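Local coordinates for protein nuclear hormone receptor HR38 (Drosophila melanogaster, PDB 1PDU) that is an orphan nuclear receptor that mediates an atypical ecdysteroid signalling pathway in the fly, the part described being its ligand-binding domain, at residues A[13-18]-A[178-183]; A[65-70]-A[155-160]. All coordinates share one frame; numbering follows the deposited sequence.

In the fold
Contact 1 joins the first turn of helix 15-25 to helix 167-187 at the surface, whereas contact 2 is buried; the centre of contact 1 lies about 19 Å, and that of contact 2 about 10 Å, from the centre of the chain. Their centres are about 13 Å apart. The first segments come from helices consecutive in the chain, 15-25 and 45-67, and the second from another consecutive pair, 146-157 and 167-187. The two contacts meet where I178 CG1 packs against L155 CD2 at 3.9 Å. Together they follow the largely helical ligand-binding domain from a water-bridged contact at the surface to a wholly aliphatic one in the interior.

Contact 1. Residues A[13-18]-A[178-183]; sequences ISLITA and IGSLRD
S180 faces the opening turn of helix 15-25, its CB directed at I16 and its hydroxyl lying alongside L15. The backbones come nearest at I16 and S180, whose CA atoms are 6.2 Å apart, a close approach that suits the small side chain of S180. Its OG stands beside its own backbone N and anti to the carbonyl carbon (chi1 -76°), which brings it against the aliphatic flank of L15: S180 OG is 3.8 Å from L15 CD2 and lies at much the same distance from L15 CB. L15 extends its CG anti to the backbone N (chi1 176°), so that its branched end passes the hydroxyl. I16 adds a looser approach, its CB 4.3 Å from S180 CB, while its side chain also reaches S147 and H184.

No hydrogen bond links the segments directly. A water joins them instead, accepting from I16 N at 3.1 Å and bonded to S180 OG at the same 3.1 Å. The amide of I16 belongs to the first turn of its helix, where N-H groups have no preceding turn to supply carbonyl partners. S14 serves as N-cap of that turn, its OG receiving the N-H of T17 at 3.3 Å with an N-H...O angle of 152°. Nearby, L15 and A18 rest on P71, and L181 packs against helices 146-157 and 197-202. Two N-H groups of one helix start are thus satisfied in different ways, T17 N by S14 OG and I16 N by a water that S180 OG also holds, with the leucine flank as the apolar side of a small interface.

Contact 2. Residues A[65-70]-A[155-160]; sequences QFAEKI and LTLITE
The end of helix 45-67, continued by a type I turn from A67 to I70, faces the last turn of helix 146-157, with the CA atoms of A67 and L157 7.5 Å apart. L157 carries the contact through one methyl, CD2, which meets both A67 and I70. The approach to A67 is tight: L157 CD2 stands 3.3 Å from A67 CB, closer than carbon atoms usually pack. On I70 the end of the longer branch does the touching, I70 CD1 lying 3.7 Å from L157 CD2, and the two side chains slant across one another. The CG of L157 is anti to the backbone N (chi1 175°), which places CD2 against A67 and I70. In I70 the CG1 branch is anti to the carbonyl carbon (chi1 -68°) and extended beyond that (chi2 175°), which sets CD1 at the end of a straight arm.

Here the end of one helix and the turn that follows it meet the end of another, in the interior of the nuclear receptor ligand-binding domain, whose helices pack in layers. I70 N bonds back to A67 O at 3.0 Å, consistent with a turn that brings both side chains onto the same leucine methyl although three positions separate them in sequence. On the other segment the chain leaves the helix at I158, the centre of an inverse gamma turn; I158 CB points toward 65-70 without making contact, and its side chain packs on L84 of helix 78-100. The carbonyl of I158 is bonded by Q174 NE2 from helix 167-187, and Y73 adjoins L157 from the loop after I70.

Contact 1. Residues A[13-18]-A[178-183]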
ATOM      1  N   ILE A  13      10.941   4.605 -21.819  1.00 53.77           N
ATOM      2  CA  ILE A  13      11.396   3.607 -20.851  1.00 51.59           C
ATOM      3  C   ILE A  13      10.449   2.434 -20.648  1.00 48.95           C
ATOM      4  O   ILE A  13       9.239   2.558 -20.822  1.00 48.63           O
ATOM      5  CB  ILE A  13      11.660   4.240 -19.473  1.00 53.06           C
ATOM      6  CG1 ILE A  13      10.452   5.078 -19.047  1.00 53.08           C
ATOM      7  CG2 ILE A  13      12.947   5.063 -19.515  1.00 53.40           C
ATOM      8  CD1 ILE A  13      10.607   5.713 -17.678  1.00 54.04           C
ATOM      9  N   SER A  14      11.021   1.297 -20.262  1.00 46.35           N
ATOM     10  CA  SER A  14      10.261   0.079 -20.020  1.00 44.40           C
ATOM     11  C   SER A  14       9.259   0.236 -18.873  1.00 43.52           C
ATOM     12  O   SER A  14       9.420   1.076 -17.977  1.00 42.49           O
ATOM     13  CB  SER A  14      11.203  -1.079 -19.693  1.00 44.32           C
ATOM     14  OG  SER A  14      11.807  -0.902 -18.420  1.00 44.16           O
ATOM     15  N   LEU A  15       8.224  -0.592 -18.914  1.00 41.60           N
ATOM     16  CA  LEU A  15       7.192  -0.569 -17.899  1.00 40.50           C
ATOM     17  C   LEU A  15       7.768  -0.748 -16.491  1.00 39.59           C
ATOM     18  O   LEU A  15       7.450   0.026 -15.587  1.00 39.07           O
ATOM     19  CB  LEU A  15       6.165  -1.660 -18.192  1.00 39.44           C
ATOM     20  CG  LEU A  15       5.046  -1.861 -17.168  1.00 40.08           C
ATOM     21  CD1 LEU A  15       4.336  -0.546 -16.890  1.00 38.30           C
ATOM     22  CD2 LEU A  15       4.078  -2.907 -17.700  1.00 37.78           C
ATOM     23  N   ILE A  16       8.628  -1.745 -16.305  1.00 37.51           N
ATOM     24  CA  ILE A  16       9.186  -1.979 -14.984  1.00 36.35           C
ATOM     25  C   ILE A  16      10.052  -0.819 -14.493  1.00 35.58           C
ATOM     26  O   ILE A  16      10.072  -0.522 -13.305  1.00 35.07           O
ATOM     27  CB  ILE A  16       9.969  -3.323 -14.926  1.00 38.07           C
ATOM     28  CG1 ILE A  16      10.364  -3.632 -13.477  1.00 38.41           C
ATOM     29  CG2 ILE A  16      11.199  -3.272 -15.823  1.00 36.99           C
ATOM     30  CD1 ILE A  16      10.900  -5.044 -13.275  1.00 38.94           C
ATOM     31  N   THR A  17      10.762  -0.148 -15.394  1.00 35.62           N
ATOM     32  CA  THR A  17      11.579   0.989 -14.976  1.00 34.37           C
ATOM     33  C   THR A  17      10.648   2.171 -14.680  1.00 33.35           C
ATOM     34  O   THR A  17      10.928   2.999 -13.822  1.00 32.19           O
ATOM     35  CB  THR A  17      12.628   1.389 -16.065  1.00 34.50           C
ATOM     36  OG1 THR A  17      13.646   0.383 -16.146  1.00 34.44           O
ATOM     37  CG2 THR A  17      13.286   2.720 -15.725  1.00 32.59           C
ATOM     38  N   ALA A  18       9.529   2.245 -15.381  1.00 33.12           N
ATOM     39  CA  ALA A  18       8.600   3.339 -15.131  1.00 33.91           C
ATOM     40  C   ALA A  18       7.995   3.120 -13.740  1.00 33.80           C
ATOM     41  O   ALA A  18       7.806   4.067 -12.961  1.00 32.49           O
ATOM     42  CB  ALA A  18       7.495   3.357 -16.199  1.00 33.15           C
ATOM     43  N   ILE A 178       2.160  -8.135 -15.175  1.00 35.18           N
ATOM     44  CA  ILE A 178       2.553  -9.492 -14.801  1.00 35.86           C
ATOM     45  C   ILE A 178       3.701  -9.940 -15.699  1.00 36.56           C
ATOM     46  O   ILE A 178       4.690 -10.506 -15.228  1.00 36.92           O
ATOM     47  CB  ILE A 178       1.382 -10.505 -14.946  1.00 35.69           C
ATOM     48  CG1 ILE A 178       0.499 -10.459 -13.695  1.00 35.92           C
ATOM     49  CG2 ILE A 178       1.923 -11.921 -15.144  1.00 35.41           C
ATOM     50  CD1 ILE A 178      -0.594 -11.505 -13.669  1.00 37.46           C
ATOM     51  N   GLY A 179       3.566  -9.676 -16.994  1.00 37.12           N
ATOM     52  CA  GLY A 179       4.611 -10.043 -17.930  1.00 37.36           C
ATOM     53  C   GLY A 179       5.947  -9.459 -17.514  1.00 37.54           C
ATOM     54  O   GLY A 179       6.940 -10.176 -17.438  1.00 38.17           O
ATOM     55  N   SER A 180       5.978  -8.159 -17.235  1.00 37.23           N
ATOM     56  CA  SER A 180       7.219  -7.520 -16.833  1.00 37.56           C
ATOM     57  C   SER A 180       7.761  -8.127 -15.550  1.00 37.29           C
ATOM     58  O   SER A 180       8.970  -8.291 -15.403  1.00 37.04           O
ATOM     59  CB  SER A 180       7.021  -6.012 -16.653  1.00 39.69           C
ATOM     60  OG  SER A 180       6.945  -5.349 -17.909  1.00 41.37           O
ATOM     61  N   LEU A 181       6.879  -8.467 -14.616  1.00 36.19           N
ATOM     62  CA  LEU A 181       7.343  -9.064 -13.373  1.00 35.99           C
ATOM     63  C   LEU A 181       7.920 -10.447 -13.678  1.00 36.91           C
ATOM     64  O   LEU A 181       8.945 -10.848 -13.125  1.00 35.62           O
ATOM     65  CB  LEU A 181       6.197  -9.196 -12.373  1.00 34.20           C
ATOM     66  CG  LEU A 181       6.598  -9.843 -11.047  1.00 32.79           C
ATOM     67  CD1 LEU A 181       7.608  -8.949 -10.348  1.00 31.05           C
ATOM     68  CD2 LEU A 181       5.373 -10.055 -10.171  1.00 32.37           C
ATOM     69  N   ARG A 182       7.244 -11.173 -14.562  1.00 37.87           N
ATOM     70  CA  ARG A 182       7.686 -12.500 -14.953  1.00 39.87           C
ATOM     71  C   ARG A 182       9.093 -12.438 -15.558  1.00 39.22           C
ATOM     72  O   ARG A 182       9.990 -13.154 -15.110  1.00 37.44           O
ATOM     73  CB  ARG A 182       6.720 -13.102 -15.971  1.00 42.90           C
ATOM     74  CG  ARG A 182       7.098 -14.511 -16.415  1.00 47.60           C
ATOM     75  CD  ARG A 182       6.356 -15.566 -15.618  1.00 50.38           C
ATOM     76  NE  ARG A 182       4.918 -15.522 -15.890  1.00 53.48           N
ATOM     77  CZ  ARG A 182       4.024 -16.320 -15.312  1.00 54.26           C
ATOM     78  NH1 ARG A 182       4.416 -17.229 -14.428  1.00 55.07           N
ATOM     79  NH2 ARG A 182       2.738 -16.209 -15.617  1.00 54.60           N
ATOM     80  N   ASP A 183       9.284 -11.586 -16.568  1.00 39.02           N
ATOM     81  CA  ASP A 183      10.595 -11.449 -17.206  1.00 40.89           C
ATOM     82  C   ASP A 183      11.687 -11.129 -16.185  1.00 41.23           C
ATOM     83  O   ASP A 183      12.745 -11.769 -16.162  1.00 41.45           O
ATOM     84  CB  ASP A 183      10.572 -10.351 -18.276  1.00 42.15           C
ATOM     85  CG  ASP A 183       9.608 -10.660 -19.412  1.00 45.15           C
ATOM     86  OD1 ASP A 183       9.346 -11.858 -19.664  1.00 46.88           O
ATOM     87  OD2 ASP A 183       9.120  -9.711 -20.065  1.00 45.50           O
TER
HETATM   88  O   HOH W   1       9.591  -3.812 -18.466  1.00 23.38           O

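Contact 2. Residues A[65-70]-A[155-160]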
ATOM      1  N   GLN A  65      -0.129   9.547  -6.320  1.00 37.30           N
ATOM      2  CA  GLN A  65       0.913  10.004  -7.235  1.00 37.54           C
ATOM      3  C   GLN A  65       1.584   8.829  -7.932  1.00 37.02           C
ATOM      4  O   GLN A  65       1.930   8.923  -9.107  1.00 37.97           O
ATOM      5  CB  GLN A  65       1.974  10.813  -6.484  1.00 37.97           C
ATOM      6  CG  GLN A  65       1.520  12.185  -6.022  1.00 41.75           C
ATOM      7  CD  GLN A  65       2.559  12.881  -5.143  1.00 44.56           C
ATOM      8  OE1 GLN A  65       2.376  14.031  -4.747  1.00 45.84           O
ATOM      9  NE2 GLN A  65       3.650  12.182  -4.834  1.00 45.34           N
ATOM     10  N   PHE A  66       1.777   7.729  -7.208  1.00 35.17           N
ATOM     11  CA  PHE A  66       2.409   6.545  -7.781  1.00 33.84           C
ATOM     12  C   PHE A  66       1.521   5.871  -8.822  1.00 33.95           C
ATOM     13  O   PHE A  66       1.996   5.408  -9.858  1.00 33.25           O
ATOM     14  CB  PHE A  66       2.753   5.550  -6.672  1.00 33.21           C
ATOM     15  CG  PHE A  66       2.973   4.150  -7.159  1.00 32.56           C
ATOM     16  CD1 PHE A  66       1.917   3.246  -7.208  1.00 32.00           C
ATOM     17  CD2 PHE A  66       4.236   3.731  -7.569  1.00 32.17           C
ATOM     18  CE1 PHE A  66       2.114   1.947  -7.658  1.00 33.63           C
ATOM     19  CE2 PHE A  66       4.449   2.433  -8.022  1.00 32.17           C
ATOM     20  CZ  PHE A  66       3.386   1.535  -8.066  1.00 33.03           C
ATOM     21  N   ALA A  67       0.229   5.818  -8.545  1.00 34.13           N
ATOM     22  CA  ALA A  67      -0.696   5.188  -9.463  1.00 35.80           C
ATOM     23  C   ALA A  67      -0.815   5.964 -10.777  1.00 37.68           C
ATOM     24  O   ALA A  67      -0.877   5.370 -11.855  1.00 38.36           O
ATOM     25  CB  ALA A  67      -2.062   5.054  -8.805  1.00 34.56           C
ATOM     26  N   GLU A  68      -0.833   7.288 -10.684  1.00 38.81           N
ATOM     27  CA  GLU A  68      -0.983   8.122 -11.866  1.00 40.44           C
ATOM     28  C   GLU A  68       0.230   8.096 -12.771  1.00 40.36           C
ATOM     29  O   GLU A  68       0.174   8.571 -13.902  1.00 40.59           O
ATOM     30  CB  GLU A  68      -1.321   9.561 -11.459  1.00 42.37           C
ATOM     31  CG  GLU A  68      -2.680   9.676 -10.758  1.00 45.08           C
ATOM     32  CD  GLU A  68      -3.015  11.089 -10.318  1.00 46.89           C
ATOM     33  OE1 GLU A  68      -2.080  11.816  -9.909  1.00 47.68           O
ATOM     34  OE2 GLU A  68      -4.215  11.459 -10.361  1.00 47.15           O
ATOM     35  N   LYS A  69       1.328   7.537 -12.284  1.00 40.35           N
ATOM     36  CA  LYS A  69       2.528   7.455 -13.105  1.00 39.91           C
ATOM     37  C   LYS A  69       2.664   6.064 -13.699  1.00 39.24           C
ATOM     38  O   LYS A  69       3.612   5.791 -14.436  1.00 39.11           O
ATOM     39  CB  LYS A  69       3.774   7.817 -12.295  1.00 40.34           C
ATOM     40  CG  LYS A  69       3.764   9.255 -11.820  1.00 43.24           C
ATOM     41  CD  LYS A  69       5.127   9.715 -11.321  1.00 45.33           C
ATOM     42  CE  LYS A  69       5.107  11.224 -11.069  1.00 48.19           C
ATOM     43  NZ  LYS A  69       6.468  11.832 -10.947  1.00 49.99           N
ATOM     44  N   ILE A  70       1.723   5.176 -13.374  1.00 38.41           N
ATOM     45  CA  ILE A  70       1.766   3.828 -13.932  1.00 37.86           C
ATOM     46  C   ILE A  70       1.394   3.963 -15.405  1.00 38.69           C
ATOM     47  O   ILE A  70       0.246   4.267 -15.738  1.00 39.48           O
ATOM     48  CB  ILE A  70       0.756   2.889 -13.264  1.00 36.80           C
ATOM     49  CG1 ILE A  70       1.155   2.624 -11.813  1.00 36.56           C
ATOM     50  CG2 ILE A  70       0.672   1.595 -14.049  1.00 34.64           C
ATOM     51  CD1 ILE A  70       0.150   1.791 -11.045  1.00 36.61           C
ATOM     52  N   LEU A 155       0.169  -4.148  -9.214  1.00 30.48           N
ATOM     53  CA  LEU A 155      -0.765  -5.265  -9.323  1.00 31.37           C
ATOM     54  C   LEU A 155      -1.829  -5.212  -8.235  1.00 32.11           C
ATOM     55  O   LEU A 155      -2.878  -5.839  -8.351  1.00 33.84           O
ATOM     56  CB  LEU A 155      -0.025  -6.595  -9.262  1.00 31.18           C
ATOM     57  CG  LEU A 155       0.715  -7.009 -10.534  1.00 32.87           C
ATOM     58  CD1 LEU A 155       1.425  -8.335 -10.273  1.00 33.55           C
ATOM     59  CD2 LEU A 155      -0.260  -7.143 -11.710  1.00 31.61           C
ATOM     60  N   THR A 156      -1.561  -4.467  -7.171  1.00 32.65           N
ATOM     61  CA  THR A 156      -2.538  -4.330  -6.103  1.00 32.38           C
ATOM     62  C   THR A 156      -3.605  -3.357  -6.600  1.00 32.58           C
ATOM     63  O   THR A 156      -4.782  -3.484  -6.276  1.00 31.30           O
ATOM     64  CB  THR A 156      -1.893  -3.767  -4.831  1.00 32.98           C
ATOM     65  OG1 THR A 156      -0.855  -4.656  -4.396  1.00 33.86           O
ATOM     66  CG2 THR A 156      -2.929  -3.613  -3.725  1.00 32.37           C
ATOM     67  N   LEU A 157      -3.173  -2.396  -7.411  1.00 33.08           N
ATOM     68  CA  LEU A 157      -4.062  -1.380  -7.965  1.00 33.10           C
ATOM     69  C   LEU A 157      -4.784  -1.861  -9.222  1.00 34.14           C
ATOM     70  O   LEU A 157      -6.007  -1.749  -9.330  1.00 33.17           O
ATOM     71  CB  LEU A 157      -3.268  -0.112  -8.294  1.00 30.82           C
ATOM     72  CG  LEU A 157      -4.113   0.951  -8.996  1.00 31.67           C
ATOM     73  CD1 LEU A 157      -5.156   1.496  -8.026  1.00 30.59           C
ATOM     74  CD2 LEU A 157      -3.219   2.064  -9.514  1.00 31.71           C
ATOM     75  N   ILE A 158      -4.014  -2.384 -10.174  1.00 34.66           N
ATOM     76  CA  ILE A 158      -4.565  -2.879 -11.425  1.00 35.24           C
ATOM     77  C   ILE A 158      -4.938  -4.354 -11.244  1.00 36.58           C
ATOM     78  O   ILE A 158      -4.138  -5.262 -11.485  1.00 36.83           O
ATOM     79  CB  ILE A 158      -3.543  -2.703 -12.567  1.00 35.29           C
ATOM     80  CG1 ILE A 158      -3.003  -1.266 -12.553  1.00 35.39           C
ATOM     81  CG2 ILE A 158      -4.187  -3.008 -13.909  1.00 34.27           C
ATOM     82  CD1 ILE A 158      -4.084  -0.203 -12.531  1.00 34.00           C
ATOM     83  N   THR A 159      -6.171  -4.574 -10.809  1.00 37.30           N
ATOM     84  CA  THR A 159      -6.690  -5.910 -10.551  1.00 38.89           C
ATOM     85  C   THR A 159      -8.195  -5.891 -10.787  1.00 39.64           C
ATOM     86  O   THR A 159      -8.812  -4.822 -10.834  1.00 39.57           O
ATOM     87  CB  THR A 159      -6.411  -6.328  -9.073  1.00 39.41           C
ATOM     88  OG1 THR A 159      -6.903  -7.649  -8.836  1.00 40.52           O
ATOM     89  CG2 THR A 159      -7.097  -5.368  -8.105  1.00 39.17           C
ATOM     90  N   GLU A 160      -8.784  -7.072 -10.927  1.00 40.60           N
ATOM     91  CA  GLU A 160     -10.220  -7.173 -11.146  1.00 41.20           C
ATOM     92  C   GLU A 160     -11.012  -6.593  -9.971  1.00 41.29           C
ATOM     93  O   GLU A 160     -10.710  -6.853  -8.802  1.00 40.69           O
ATOM     94  CB  GLU A 160     -10.608  -8.633 -11.369  1.00 42.53           C
TER